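Side-chain contacts in amorpha-4,11-diene synthase (Artemisia annua, PDB 4GAX), which probably catalyses the metal-dependent cyclisation of farnesyl diphosphate to a sesquiterpene, the crystallised form being a mutant of an alpha-bisabolol synthase: residues V384-F387 with V388-L391; A419-L422 with T423-Y427; I433-K436 with E437-E440. One frame throughout, in Å; residues are numbered along the deposited sequence.

Contact 1 (V384-F387 with V388-L391); sequences VKDF and VRNL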
loop_
_atom_site.group_PDB
_atom_site.type_symbol
_atom_site.label_atom_id
_atom_site.label_comp_id
_atom_site.label_asym_id
_atom_site.label_seq_id
_atom_site.Cartn_x
_atom_site.Cartn_y
_atom_site.Cartn_z
ATOM N N VAL A 384 10.291 -9.063 15.483
ATOM C CA VAL A 384 9.701 -10.352 15.179
ATOM C C VAL A 384 9.359 -11.055 16.485
ATOM O O VAL A 384 8.252 -11.593 16.643
ATOM C CB VAL A 384 10.647 -11.211 14.337
ATOM C CG1 VAL A 384 9.941 -12.501 13.913
ATOM C CG2 VAL A 384 11.081 -10.435 13.099
ATOM N N LYS A 385 10.289 -11.023 17.436
ATOM C CA LYS A 385 10.035 -11.616 18.746
ATOM C C LYS A 385 8.885 -10.910 19.435
ATOM O O LYS A 385 8.065 -11.553 20.083
ATOM C CB LYS A 385 11.268 -11.521 19.632
ATOM C CG LYS A 385 12.420 -12.400 19.188
ATOM C CD LYS A 385 13.577 -12.202 20.138
ATOM C CE LYS A 385 14.747 -13.093 19.801
ATOM N NZ LYS A 385 15.844 -12.823 20.760
ATOM N N ASP A 386 8.827 -9.586 19.300
ATOM C CA ASP A 386 7.775 -8.818 19.976
ATOM C C ASP A 386 6.399 -9.140 19.402
ATOM O O ASP A 386 5.395 -9.094 20.106
ATOM C CB ASP A 386 8.031 -7.315 19.893
ATOM C CG ASP A 386 7.247 -6.546 20.933
ATOM O OD1 ASP A 386 7.441 -6.841 22.129
ATOM O OD2 ASP A 386 6.422 -5.681 20.564
ATOM N N PHE A 387 6.365 -9.482 18.120
ATOM C CA PHE A 387 5.133 -9.909 17.461
ATOM C C PHE A 387 4.604 -11.211 18.075
ATOM O O PHE A 387 3.432 -11.302 18.442
ATOM C CB PHE A 387 5.379 -10.087 15.959
ATOM C CG PHE A 387 4.234 -10.733 15.228
ATOM C CD1 PHE A 387 3.066 -10.030 14.984
ATOM C CD2 PHE A 387 4.334 -12.040 14.771
ATOM C CE1 PHE A 387 2.013 -10.621 14.313
ATOM C CE2 PHE A 387 3.280 -12.641 14.095
ATOM C CZ PHE A 387 2.119 -11.934 13.870
ATOM N N VAL A 388 5.479 -12.211 18.201
ATOM C CA VAL A 388 5.088 -13.498 18.772
ATOM C C VAL A 388 4.736 -13.358 20.254
ATOM O O VAL A 388 3.770 -13.957 20.733
ATOM C CB VAL A 388 6.191 -14.546 18.583
ATOM C CG1 VAL A 388 5.703 -15.920 18.993
ATOM C CG2 VAL A 388 6.638 -14.548 17.124
ATOM N N ARG A 389 5.538 -12.571 20.966
ATOM C CA ARG A 389 5.318 -12.251 22.372
ATOM C C ARG A 389 3.896 -11.803 22.602
ATOM O O ARG A 389 3.212 -12.297 23.493
ATOM C CB ARG A 389 6.210 -11.078 22.752
ATOM C CG ARG A 389 7.170 -11.338 23.860
ATOM C CD ARG A 389 8.091 -10.153 23.979
ATOM N NE ARG A 389 9.475 -10.515 23.696
ATOM C CZ ARG A 389 10.350 -9.707 23.111
ATOM N NH1 ARG A 389 9.972 -8.485 22.730
ATOM N NH2 ARG A 389 11.598 -10.124 22.909
ATOM N N ASN A 390 3.450 -10.847 21.795
ATOM C CA ASN A 390 2.127 -10.272 22.007
ATOM C C ASN A 390 1.008 -11.207 21.558
ATOM O O ASN A 390 -0.110 -11.130 22.072
ATOM C CB ASN A 390 2.017 -8.876 21.386
ATOM C CG ASN A 390 2.770 -7.829 22.194
ATOM O OD1 ASN A 390 2.233 -7.251 23.145
ATOM N ND2 ASN A 390 4.025 -7.589 21.826
ATOM N N LEU A 391 1.307 -12.093 20.609
ATOM C CA LEU A 391 0.383 -13.187 20.320
ATOM C C LEU A 391 0.225 -14.047 21.577
ATOM O O LEU A 391 -0.870 -14.525 21.873
ATOM C CB LEU A 391 0.855 -14.037 19.135
ATOM C CG LEU A 391 0.678 -13.441 17.732
ATOM C CD1 LEU A 391 1.251 -14.367 16.671
ATOM C CD2 LEU A 391 -0.793 -13.143 17.435
#

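Contact 2 (A419-L422 with T423-Y427); sequences ANLL and TTTCY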
loop_
_atom_site.group_PDB
_atom_site.type_symbol
_atom_site.label_atom_id
_atom_site.label_comp_id
_atom_site.label_asym_id
_atom_site.label_seq_id
_atom_site.Cartn_x
_atom_site.Cartn_y
_atom_site.Cartn_z
ATOM N N ALA A 419 1.539 -4.336 12.076
ATOM C CA ALA A 419 1.917 -2.993 11.604
ATOM C C ALA A 419 3.409 -2.734 11.813
ATOM O O ALA A 419 4.097 -2.282 10.894
ATOM C CB ALA A 419 1.087 -1.913 12.296
ATOM N N ASN A 420 3.897 -3.033 13.018
ATOM C CA ASN A 420 5.313 -2.880 13.338
ATOM C C ASN A 420 6.183 -3.863 12.552
ATOM O O ASN A 420 7.253 -3.505 12.036
ATOM C CB ASN A 420 5.551 -3.076 14.843
ATOM C CG ASN A 420 4.810 -2.056 15.697
ATOM O OD1 ASN A 420 4.367 -1.011 15.200
ATOM N ND2 ASN A 420 4.675 -2.354 16.992
ATOM N N LEU A 421 5.717 -5.104 12.460
ATOM C CA LEU A 421 6.508 -6.165 11.837
ATOM C C LEU A 421 6.691 -5.941 10.332
ATOM O O LEU A 421 7.818 -5.991 9.817
ATOM C CB LEU A 421 5.890 -7.537 12.126
ATOM C CG LEU A 421 6.583 -8.742 11.476
ATOM C CD1 LEU A 421 8.042 -8.790 11.883
ATOM C CD2 LEU A 421 5.895 -10.039 11.870
ATOM N N LEU A 422 5.590 -5.669 9.631
ATOM C CA LEU A 422 5.657 -5.398 8.200
ATOM C C LEU A 422 6.531 -4.188 7.899
ATOM O O LEU A 422 7.273 -4.194 6.915
ATOM C CB LEU A 422 4.259 -5.195 7.605
ATOM C CG LEU A 422 3.334 -6.416 7.700
ATOM C CD1 LEU A 422 2.004 -6.135 7.013
ATOM C CD2 LEU A 422 4.000 -7.663 7.115
ATOM N N THR A 423 6.437 -3.153 8.729
ATOM C CA THR A 423 7.259 -1.956 8.528
ATOM C C THR A 423 8.749 -2.272 8.672
ATOM O O THR A 423 9.567 -1.935 7.812
ATOM C CB THR A 423 6.909 -0.842 9.545
ATOM O OG1 THR A 423 5.552 -0.426 9.360
ATOM C CG2 THR A 423 7.836 0.364 9.373
ATOM N N THR A 424 9.107 -2.931 9.761
ATOM C CA THR A 424 10.507 -3.247 9.970
ATOM C C THR A 424 11.005 -4.353 9.027
ATOM O O THR A 424 12.217 -4.457 8.784
ATOM C CB THR A 424 10.803 -3.582 11.441
ATOM O OG1 THR A 424 9.980 -4.677 11.854
ATOM C CG2 THR A 424 10.506 -2.356 12.326
ATOM N N THR A 425 10.093 -5.173 8.506
ATOM C CA THR A 425 10.500 -6.163 7.499
ATOM C C THR A 425 10.912 -5.414 6.237
ATOM O O THR A 425 11.851 -5.824 5.522
ATOM C CB THR A 425 9.389 -7.169 7.160
ATOM O OG1 THR A 425 9.062 -7.942 8.324
ATOM C CG2 THR A 425 9.847 -8.120 6.051
ATOM N N CYS A 426 10.221 -4.307 5.956
ATOM C CA CYS A 426 10.647 -3.424 4.856
ATOM C C CYS A 426 12.010 -2.796 5.136
ATOM O O CYS A 426 12.810 -2.600 4.208
ATOM C CB CYS A 426 9.627 -2.313 4.596
ATOM S SG CYS A 426 8.132 -2.918 3.756
ATOM N N TYR A 427 12.264 -2.454 6.404
ATOM C CA TYR A 427 13.569 -1.920 6.774
ATOM C C TYR A 427 14.665 -2.919 6.381
ATOM O O TYR A 427 15.678 -2.552 5.776
ATOM C CB TYR A 427 13.665 -1.678 8.279
ATOM C CG TYR A 427 12.975 -0.434 8.808
ATOM C CD1 TYR A 427 13.330 0.085 10.049
ATOM C CD2 TYR A 427 11.946 0.191 8.106
ATOM C CE1 TYR A 427 12.712 1.206 10.569
ATOM C CE2 TYR A 427 11.318 1.329 8.626
ATOM C CZ TYR A 427 11.710 1.825 9.857
ATOM O OH TYR A 427 11.110 2.946 10.393
#

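Contact 3 (I433-K436 with E437-E440); sequences IVTK and EAFE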
loop_
_atom_site.group_PDB
_atom_site.type_symbol
_atom_site.label_atom_id
_atom_site.label_comp_id
_atom_site.label_asym_id
_atom_site.label_seq_id
_atom_site.Cartn_x
_atom_site.Cartn_y
_atom_site.Cartn_z
ATOM N N ILE A 433 19.418 1.964 2.874
ATOM C CA ILE A 433 18.997 3.317 3.241
ATOM C C ILE A 433 18.490 3.465 4.686
ATOM O O ILE A 433 18.318 4.588 5.181
ATOM C CB ILE A 433 17.918 3.871 2.275
ATOM C CG1 ILE A 433 16.581 3.159 2.487
ATOM C CG2 ILE A 433 18.375 3.760 0.825
ATOM C CD1 ILE A 433 15.387 3.966 2.006
ATOM N N VAL A 434 18.249 2.348 5.366
ATOM C CA VAL A 434 17.804 2.421 6.757
ATOM C C VAL A 434 18.838 3.121 7.647
ATOM O O VAL A 434 20.036 2.877 7.539
ATOM C CB VAL A 434 17.450 1.036 7.345
ATOM C CG1 VAL A 434 16.190 0.518 6.719
ATOM C CG2 VAL A 434 18.575 0.063 7.123
ATOM N N THR A 435 18.356 4.012 8.506
ATOM C CA THR A 435 19.199 4.708 9.463
ATOM C C THR A 435 18.900 4.158 10.846
ATOM O O THR A 435 17.873 3.503 11.042
ATOM C CB THR A 435 18.883 6.212 9.496
ATOM O OG1 THR A 435 17.487 6.397 9.756
ATOM C CG2 THR A 435 19.242 6.876 8.171
ATOM N N LYS A 436 19.776 4.436 11.808
ATOM C CA LYS A 436 19.485 4.090 13.196
ATOM C C LYS A 436 18.239 4.868 13.620
ATOM O O LYS A 436 17.421 4.381 14.404
ATOM C CB LYS A 436 20.670 4.430 14.104
ATOM C CG LYS A 436 20.674 3.704 15.451
ATOM C CD LYS A 436 21.824 4.190 16.342
ATOM C CE LYS A 436 22.125 3.219 17.488
ATOM N NZ LYS A 436 23.230 3.698 18.384
ATOM N N GLU A 437 18.091 6.067 13.061
ATOM C CA GLU A 437 16.961 6.944 13.363
ATOM C C GLU A 437 15.640 6.336 12.919
ATOM O O GLU A 437 14.615 6.541 13.567
ATOM C CB GLU A 437 17.140 8.324 12.711
ATOM C CG GLU A 437 18.209 9.201 13.366
ATOM C CD GLU A 437 19.619 8.636 13.226
ATOM O OE1 GLU A 437 19.888 7.941 12.220
ATOM O OE2 GLU A 437 20.457 8.879 14.128
ATOM N N ALA A 438 15.661 5.592 11.817
ATOM C CA ALA A 438 14.438 4.996 11.318
ATOM C C ALA A 438 13.964 3.960 12.320
ATOM O O ALA A 438 12.769 3.866 12.610
ATOM C CB ALA A 438 14.655 4.376 9.962
ATOM N N PHE A 439 14.903 3.192 12.863
ATOM C CA PHE A 439 14.548 2.196 13.871
ATOM C C PHE A 439 14.107 2.832 15.175
ATOM O O PHE A 439 13.197 2.326 15.833
ATOM C CB PHE A 439 15.694 1.216 14.115
ATOM C CG PHE A 439 15.581 -0.041 13.306
ATOM C CD1 PHE A 439 14.595 -0.970 13.598
ATOM C CD2 PHE A 439 16.450 -0.292 12.258
ATOM C CE1 PHE A 439 14.479 -2.137 12.855
ATOM C CE2 PHE A 439 16.345 -1.449 11.524
ATOM C CZ PHE A 439 15.355 -2.375 11.824
ATOM N N GLU A 440 14.758 3.927 15.559
ATOM C CA GLU A 440 14.312 4.687 16.718
ATOM C C GLU A 440 12.856 5.106 16.517
ATOM O O GLU A 440 12.028 4.992 17.429
ATOM C CB GLU A 440 15.198 5.918 16.936
ATOM C CG GLU A 440 16.622 5.598 17.356
ATOM C CD GLU A 440 17.523 6.826 17.337
ATOM O OE1 GLU A 440 17.043 7.913 16.936
ATOM O OE2 GLU A 440 18.709 6.703 17.719
#

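Contact 1 (V384-F387 with V388-L391)
Residues 384-391 form two turns inside helix 374-399, where the amides of Val388, Arg389, Asn390 and Leu391 bond to the carbonyls of Val384, Lys385, Asp386 and Phe387. On the polar side, Arg389 bends back over the preceding turn. Its NH1 forms a salt bridge with Asp386 OD1 at 3.1 Å. The bond lies close to the guanidinium plane and uses the anti lone pair of OD1, but the carboxylate is turned 61° from that plane. One guanidinium face lies over the backbone at Lys385 and Asp386, and Arg389 NH2 is 3.6 Å from Lys385 CB. Asn390 ND2 reaches Asp386 O at 2.7 Å. The amide N of Asn390 reaches the same oxygen from the opposite face of the carbonyl plane, at 3.1 Å. The apolar side is carried by Phe387. With CG anti to the backbone N (chi1 171°), the ring lies beside its own carbonyl carbon, where Leu391 CG comes over one face. Phe387 CE2 meets Leu391 CD1 at 3.7 Å. Glu336 and Glu382 also form salt bridges with Arg389, through NE and NH1 respectively. Three carboxylates share the arginine, which would probably limit its rotation and balance its charge.

Contact 2 (A419-L422 with T423-Y427)
Thr423 and Thr425 each turn a hydroxyl back to a carbonyl of the preceding turn. Thr423 OG1 donates to Ala419 O at 2.8 Å, beside a weak bond from Thr423 N to the same oxygen. Thr425 does the same two residues on, with a full backbone bond. Its OG1 and N both reach Leu421 O at 2.8 Å, the hydroxyl from above the carbonyl plane and the amide nearer to it. In both threonines OG1 sits beside the backbone N (chi1 -63°), which turns it back along the helix. Thr424 differs. Its OG1 lies between the backbone N and the carbonyl carbon (chi1 58°), with Asn420 O at 3.0 Å and Leu421 O at 3.2 Å.

Such hydroxyl-to-carbonyl bonds let a threonine satisfy its polar group inside a buried helix. Helix 419-429 is such a helix within the all-helical terpene synthase fold, packed against helices 299-322, 374-399 and 447-461.

Among the backbone bonds, Thr424 N to Asn420 O is nearly straight, at 168°. Cys426 N bonds to Leu422 O at 3.1 Å. Side-chain packing is slight: the methyl carbon Leu421 CD1 comes within 3.8 Å of the hydroxyl oxygen Thr425 OG1, the two side chains crossing at a slant.

Contact 3 (I433-K436 with E437-E440)
Thr435, Lys436 and Glu437 carry this turn, in which Thr435 is the N-cap of helix 436-443. Thr435 OG1 accepts from Ala438 N at 2.9 Å. The hydroxyl reaches this amide because it sits between its own backbone N and carbonyl carbon (chi1 55°). Thr435 O adds weak bonds from Ala438 N and Phe439 N. With a valine in place of Thr435, the amide of Ala438 would probably lose its capping acceptor and be left with the weak bond to the carbonyl, so that the helix start is held less firmly. Glu437 folds back over the cap. Its chain bends at chi2 (65°) and brings OE1 to 3.4 Å from Thr435 CB and 3.5 Å from Lys436 N. Lys436 takes part mainly through its backbone. Its O accepts from Glu440 N at 2.9 Å, in the carbonyl plane, and Glu440 CG lies 3.3 Å from that oxygen. The lysine chain runs extended, away from the turn. Its NZ stays 5.5 Å from Glu440 OE2, too far for a salt bridge. The turn follows helix 419-429. Phe439 packs on Ile376, Cys379 and Phe383 of helix 374-399, while Val434 touches Leu521 of helix 519-535.

In the fold
The three contacts lie in series within the metal-binding domain, and contact 2 joins the other two. Leu421 CD1 meets Val384 CG2 of contact 1 at 3.7 Å, and Leu421 CD2 meets Phe387 CG at 3.8 Å. Toward contact 3, Tyr427 OH probably bonds to Ala438 O at 2.9 Å, and the rings of Tyr427 and Phe439 meet edge-to-face. Contacts 1 and 3 do not touch, their nearest atoms being about 9 Å apart. Leu391 of contact 1 touches Asp316, at the start of a DDxxD sequence on helix 299-322. In this family that motif binds magnesium, so contact 1 borders the helix that carries the probable metal-binding motif.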